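Local coordinates for protein steroid delta-isomerase (Pseudomonas aeruginosa, PDB 3MSO) that probably isomerises steroids or related small molecules, and has a SnoaL-like fold of the NTF2 superfamily, at residues B[5-19]-B[71-85]. Sequence-based numbering, arbitrary orientation.
Sequences LPLEANAAATLAEWH and YHRQLASADGRSVVL
Glu8 N donates to Gly80 O over 2.9 Å, nearly straight and onto a carbonyl lone pair, tying Glu8, at the N-cap position of helix 9-19, to the end of the type I turn Ser77-Gly80. The Glu8 carboxylate lies over one face of the Arg81 guanidinium; with OE2 3.1 Å from NH2 but well out of plane, this salt bridge rests on charge alone, and Arg81 also pairs with Asp106. At the far end Trp18 NE1 donates to Tyr71 OH (2.9 Å), close to the indole plane, while that hydroxyl also bonds Asp100. His19 forms an offset edge-to-face pair with Tyr71, planes 76° apart, and its NE2 makes a weak bond to Gln74 OE1. Between these ends the contact is mainly aliphatic. Leu15, its CG anti to the backbone N (chi1 -180°), lowers CD1 onto Leu85 CD1 (3.7 Å) and CD2 toward Val83 CG2, which Leu5 CD2 also meets. Leu7 CD2 packs on Ala76 CB at 3.7 Å. The helix axis runs 10.2 Å from strand 82-85, at 28° to it: the N-terminal helix covers one face of a beta hairpin whose outer strand pairs antiparallel with the second subunit, consistent with the curved-sheet, alpha+beta cone of NTF2-like proteins.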
loop_
_atom_site.group_PDB
_atom_site.type_symbol
_atom_site.label_atom_id
_atom_site.label_comp_id
_atom_site.label_asym_id
_atom_site.label_seq_id
_atom_site.Cartn_x
_atom_site.Cartn_y
_atom_site.Cartn_z
ATOM N N LEU B 5 -28.438 20.404 -7.392
ATOM C CA LEU B 5 -27.367 20.624 -8.353
ATOM C C LEU B 5 -27.954 20.599 -9.780
ATOM O O LEU B 5 -28.987 19.956 -9.986
ATOM C CB LEU B 5 -26.403 19.415 -8.202
ATOM C CG LEU B 5 -24.970 19.595 -7.696
ATOM C CD1 LEU B 5 -24.866 20.629 -6.594
ATOM C CD2 LEU B 5 -24.433 18.276 -7.197
ATOM N N PRO B 6 -27.254 21.165 -10.794
ATOM C CA PRO B 6 -27.761 21.074 -12.181
ATOM C C PRO B 6 -27.581 19.690 -12.834
ATOM O O PRO B 6 -26.877 19.552 -13.846
ATOM C CB PRO B 6 -26.948 22.150 -12.905
ATOM C CG PRO B 6 -25.641 22.184 -12.170
ATOM C CD PRO B 6 -25.998 21.949 -10.725
ATOM N N LEU B 7 -28.218 18.665 -12.253
ATOM C CA LEU B 7 -28.145 17.281 -12.710
ATOM C C LEU B 7 -29.340 16.909 -13.533
ATOM O O LEU B 7 -30.402 17.487 -13.347
ATOM C CB LEU B 7 -28.073 16.326 -11.508
ATOM C CG LEU B 7 -26.785 16.272 -10.731
ATOM C CD1 LEU B 7 -26.905 15.275 -9.603
ATOM C CD2 LEU B 7 -25.605 15.873 -11.632
ATOM N N GLU B 8 -29.193 15.880 -14.390
ATOM C CA GLU B 8 -30.276 15.310 -15.168
ATOM C C GLU B 8 -31.288 14.729 -14.173
ATOM O O GLU B 8 -30.900 14.220 -13.120
ATOM C CB GLU B 8 -29.750 14.210 -16.091
ATOM C CG GLU B 8 -28.940 14.701 -17.283
ATOM C CD GLU B 8 -28.680 13.666 -18.364
ATOM O OE1 GLU B 8 -28.878 12.453 -18.111
ATOM O OE2 GLU B 8 -28.291 14.080 -19.480
ATOM N N ALA B 9 -32.569 14.833 -14.489
ATOM C CA ALA B 9 -33.653 14.390 -13.617
ATOM C C ALA B 9 -33.444 12.991 -13.050
ATOM O O ALA B 9 -33.518 12.809 -11.831
ATOM C CB ALA B 9 -35.001 14.509 -14.329
ATOM N N ASN B 10 -33.112 12.028 -13.918
ATOM C CA ASN B 10 -32.932 10.638 -13.531
ATOM C C ASN B 10 -31.734 10.443 -12.622
ATOM O O ASN B 10 -31.874 9.813 -11.577
ATOM C CB ASN B 10 -32.919 9.726 -14.742
ATOM C CG ASN B 10 -34.224 9.694 -15.501
ATOM O OD1 ASN B 10 -35.321 9.810 -14.941
ATOM N ND2 ASN B 10 -34.141 9.512 -16.798
ATOM N N ALA B 11 -30.593 11.058 -12.973
ATOM C CA ALA B 11 -29.352 11.076 -12.203
ATOM C C ALA B 11 -29.627 11.649 -10.806
ATOM O O ALA B 11 -29.258 11.021 -9.806
ATOM C CB ALA B 11 -28.329 11.937 -12.926
ATOM N N ALA B 12 -30.331 12.806 -10.744
ATOM C CA ALA B 12 -30.740 13.468 -9.508
ATOM C C ALA B 12 -31.596 12.533 -8.618
ATOM O O ALA B 12 -31.393 12.492 -7.401
ATOM C CB ALA B 12 -31.508 14.744 -9.822
ATOM N N ALA B 13 -32.524 11.769 -9.225
ATOM C CA ALA B 13 -33.404 10.840 -8.507
ATOM C C ALA B 13 -32.610 9.685 -7.873
ATOM O O ALA B 13 -32.859 9.350 -6.719
ATOM C CB ALA B 13 -34.465 10.302 -9.448
ATOM N N THR B 14 -31.633 9.119 -8.609
ATOM C CA THR B 14 -30.753 8.041 -8.120
ATOM C C THR B 14 -29.887 8.579 -6.998
ATOM O O THR B 14 -29.765 7.916 -5.973
ATOM C CB THR B 14 -29.896 7.482 -9.249
ATOM O OG1 THR B 14 -30.767 7.099 -10.300
ATOM C CG2 THR B 14 -29.055 6.282 -8.825
ATOM N N LEU B 15 -29.301 9.785 -7.186
ATOM C CA LEU B 15 -28.474 10.432 -6.167
ATOM C C LEU B 15 -29.265 10.621 -4.883
ATOM O O LEU B 15 -28.762 10.276 -3.813
ATOM C CB LEU B 15 -27.882 11.756 -6.669
ATOM C CG LEU B 15 -26.999 12.502 -5.680
ATOM C CD1 LEU B 15 -25.785 11.688 -5.338
ATOM C CD2 LEU B 15 -26.622 13.877 -6.226
ATOM N N ALA B 16 -30.522 11.090 -5.001
ATOM C CA ALA B 16 -31.440 11.291 -3.873
ATOM C C ALA B 16 -31.649 9.986 -3.094
ATOM O O ALA B 16 -31.614 10.001 -1.851
ATOM C CB ALA B 16 -32.773 11.828 -4.371
ATOM N N GLU B 17 -31.830 8.862 -3.838
ATOM C CA GLU B 17 -32.009 7.519 -3.284
ATOM C C GLU B 17 -30.709 7.039 -2.640
ATOM O O GLU B 17 -30.738 6.451 -1.558
ATOM C CB GLU B 17 -32.457 6.527 -4.367
ATOM C CG GLU B 17 -33.948 6.576 -4.641
ATOM C CD GLU B 17 -34.425 5.583 -5.682
ATOM O OE1 GLU B 17 -34.454 4.368 -5.377
ATOM O OE2 GLU B 17 -34.794 6.024 -6.797
ATOM N N TRP B 18 -29.568 7.311 -3.295
ATOM C CA TRP B 18 -28.254 6.929 -2.799
ATOM C C TRP B 18 -27.989 7.640 -1.479
ATOM O O TRP B 18 -27.534 6.999 -0.534
ATOM C CB TRP B 18 -27.172 7.228 -3.838
ATOM C CG TRP B 18 -25.789 7.242 -3.262
ATOM C CD1 TRP B 18 -25.104 8.334 -2.821
ATOM C CD2 TRP B 18 -24.939 6.110 -3.029
ATOM N NE1 TRP B 18 -23.872 7.959 -2.348
ATOM C CE2 TRP B 18 -23.740 6.599 -2.470
ATOM C CE3 TRP B 18 -25.065 4.732 -3.259
ATOM C CZ2 TRP B 18 -22.692 5.752 -2.082
ATOM C CZ3 TRP B 18 -24.017 3.897 -2.899
ATOM C CH2 TRP B 18 -22.861 4.405 -2.294
ATOM N N HIS B 19 -28.294 8.947 -1.404
ATOM C CA HIS B 19 -28.118 9.739 -0.187
ATOM C C HIS B 19 -28.936 9.171 0.963
ATOM O O HIS B 19 -28.400 9.058 2.070
ATOM C CB HIS B 19 -28.442 11.227 -0.405
ATOM C CG HIS B 19 -27.293 12.035 -0.911
ATOM N ND1 HIS B 19 -26.166 12.259 -0.140
ATOM C CD2 HIS B 19 -27.138 12.660 -2.092
ATOM C CE1 HIS B 19 -25.362 13.009 -0.874
ATOM N NE2 HIS B 19 -25.891 13.260 -2.065
ATOM N N TYR B 71 -20.937 13.749 4.466
ATOM C CA TYR B 71 -20.810 14.367 3.139
ATOM C C TYR B 71 -20.634 15.870 3.303
ATOM O O TYR B 71 -21.134 16.449 4.264
ATOM C CB TYR B 71 -22.035 14.072 2.262
ATOM C CG TYR B 71 -21.973 12.729 1.555
ATOM C CD1 TYR B 71 -20.846 12.354 0.817
ATOM C CD2 TYR B 71 -23.054 11.857 1.583
ATOM C CE1 TYR B 71 -20.804 11.143 0.128
ATOM C CE2 TYR B 71 -23.027 10.651 0.886
ATOM C CZ TYR B 71 -21.905 10.304 0.151
ATOM O OH TYR B 71 -21.869 9.109 -0.517
ATOM N N HIS B 72 -19.862 16.484 2.417
ATOM C CA HIS B 72 -19.617 17.918 2.461
ATOM C C HIS B 72 -20.022 18.561 1.137
ATOM O O HIS B 72 -21.218 18.597 0.866
ATOM C CB HIS B 72 -18.189 18.204 2.921
ATOM C CG HIS B 72 -17.951 17.668 4.297
ATOM N ND1 HIS B 72 -18.590 18.207 5.397
ATOM C CD2 HIS B 72 -17.214 16.610 4.698
ATOM C CE1 HIS B 72 -18.200 17.484 6.428
ATOM N NE2 HIS B 72 -17.375 16.514 6.058
ATOM N N ARG B 73 -19.076 18.988 0.296
ATOM C CA ARG B 73 -19.383 19.581 -1.002
ATOM C C ARG B 73 -19.880 18.554 -1.995
ATOM O O ARG B 73 -19.439 17.394 -2.002
ATOM C CB ARG B 73 -18.146 20.292 -1.608
ATOM C CG ARG B 73 -17.817 21.628 -0.954
ATOM C CD ARG B 73 -16.526 22.190 -1.487
ATOM N NE ARG B 73 -15.367 21.418 -1.029
ATOM C CZ ARG B 73 -14.110 21.770 -1.259
ATOM N NH1 ARG B 73 -13.838 22.882 -1.931
ATOM N NH2 ARG B 73 -13.115 21.028 -0.805
ATOM N N GLN B 74 -20.794 18.996 -2.854
ATOM C CA GLN B 74 -21.362 18.191 -3.928
ATOM C C GLN B 74 -21.228 19.021 -5.187
ATOM O O GLN B 74 -21.682 20.168 -5.243
ATOM C CB GLN B 74 -22.825 17.819 -3.638
ATOM C CG GLN B 74 -22.936 16.993 -2.367
ATOM C CD GLN B 74 -24.274 16.392 -2.128
ATOM O OE1 GLN B 74 -25.073 16.218 -3.045
ATOM N NE2 GLN B 74 -24.518 16.033 -0.883
ATOM N N LEU B 75 -20.554 18.456 -6.170
ATOM C CA LEU B 75 -20.249 19.115 -7.422
ATOM C C LEU B 75 -20.761 18.294 -8.596
ATOM O O LEU B 75 -20.636 17.068 -8.604
ATOM C CB LEU B 75 -18.713 19.301 -7.541
ATOM C CG LEU B 75 -17.978 19.914 -6.321
ATOM C CD1 LEU B 75 -17.346 18.827 -5.445
ATOM C CD2 LEU B 75 -16.956 20.934 -6.756
ATOM N N ALA B 76 -21.319 18.972 -9.593
ATOM C CA ALA B 76 -21.858 18.345 -10.800
ATOM C C ALA B 76 -21.073 18.741 -12.051
ATOM O O ALA B 76 -20.639 19.891 -12.178
ATOM C CB ALA B 76 -23.325 18.738 -10.970
ATOM N N SER B 77 -20.928 17.804 -12.992
ATOM C CA SER B 77 -20.313 18.092 -14.292
ATOM C C SER B 77 -21.351 18.873 -15.158
ATOM O O SER B 77 -22.561 18.776 -14.882
ATOM C CB SER B 77 -19.917 16.794 -14.982
ATOM O OG SER B 77 -21.049 15.964 -15.167
ATOM N N ALA B 78 -20.896 19.623 -16.194
ATOM C CA ALA B 78 -21.830 20.399 -17.043
ATOM C C ALA B 78 -22.865 19.561 -17.820
ATOM O O ALA B 78 -23.917 20.085 -18.184
ATOM C CB ALA B 78 -21.078 21.313 -17.991
ATOM N N ASP B 79 -22.593 18.269 -18.045
ATOM C CA ASP B 79 -23.539 17.392 -18.735
ATOM C C ASP B 79 -24.643 16.808 -17.811
ATOM O O ASP B 79 -25.497 16.051 -18.285
ATOM C CB ASP B 79 -22.782 16.294 -19.509
ATOM C CG ASP B 79 -22.182 15.160 -18.705
ATOM O OD1 ASP B 79 -22.108 15.278 -17.473
ATOM O OD2 ASP B 79 -21.750 14.167 -19.317
ATOM N N GLY B 80 -24.581 17.132 -16.512
ATOM C CA GLY B 80 -25.531 16.685 -15.491
ATOM C C GLY B 80 -25.614 15.180 -15.311
ATOM O O GLY B 80 -26.613 14.666 -14.801
ATOM N N ARG B 81 -24.545 14.480 -15.702
ATOM C CA ARG B 81 -24.400 13.024 -15.680
ATOM C C ARG B 81 -23.354 12.526 -14.705
ATOM O O ARG B 81 -23.296 11.312 -14.452
ATOM C CB ARG B 81 -24.056 12.506 -17.080
ATOM C CG ARG B 81 -25.145 12.737 -18.095
ATOM C CD ARG B 81 -24.631 12.383 -19.464
ATOM N NE ARG B 81 -25.649 12.606 -20.479
ATOM C CZ ARG B 81 -26.659 11.777 -20.719
ATOM N NH1 ARG B 81 -26.803 10.668 -20.000
ATOM N NH2 ARG B 81 -27.550 12.064 -21.661
ATOM N N SER B 82 -22.511 13.435 -14.195
ATOM C CA SER B 82 -21.487 13.093 -13.222
ATOM C C SER B 82 -21.549 14.001 -12.007
ATOM O O SER B 82 -21.802 15.207 -12.111
ATOM C CB SER B 82 -20.096 13.083 -13.841
ATOM O OG SER B 82 -19.857 11.847 -14.493
ATOM N N VAL B 83 -21.312 13.391 -10.846
ATOM C CA VAL B 83 -21.322 14.036 -9.549
ATOM C C VAL B 83 -20.079 13.651 -8.751
ATOM O O VAL B 83 -19.560 12.538 -8.897
ATOM C CB VAL B 83 -22.650 13.695 -8.809
ATOM C CG1 VAL B 83 -22.633 12.311 -8.155
ATOM C CG2 VAL B 83 -23.028 14.771 -7.802
ATOM N N VAL B 84 -19.586 14.579 -7.939
ATOM C CA VAL B 84 -18.518 14.327 -6.976
ATOM C C VAL B 84 -19.101 14.666 -5.606
ATOM O O VAL B 84 -19.591 15.789 -5.392
ATOM C CB VAL B 84 -17.173 15.052 -7.264
ATOM C CG1 VAL B 84 -16.311 15.149 -6.000
ATOM C CG2 VAL B 84 -16.409 14.351 -8.379
ATOM N N LEU B 85 -19.113 13.662 -4.720
ATOM C CA LEU B 85 -19.594 13.806 -3.343
ATOM C C LEU B 85 -18.388 13.741 -2.427
ATOM O O LEU B 85 -17.795 12.666 -2.261
ATOM C CB LEU B 85 -20.634 12.719 -2.963
ATOM C CG LEU B 85 -21.752 12.453 -3.968
ATOM C CD1 LEU B 85 -22.536 11.227 -3.588
ATOM C CD2 LEU B 85 -22.642 13.693 -4.156
#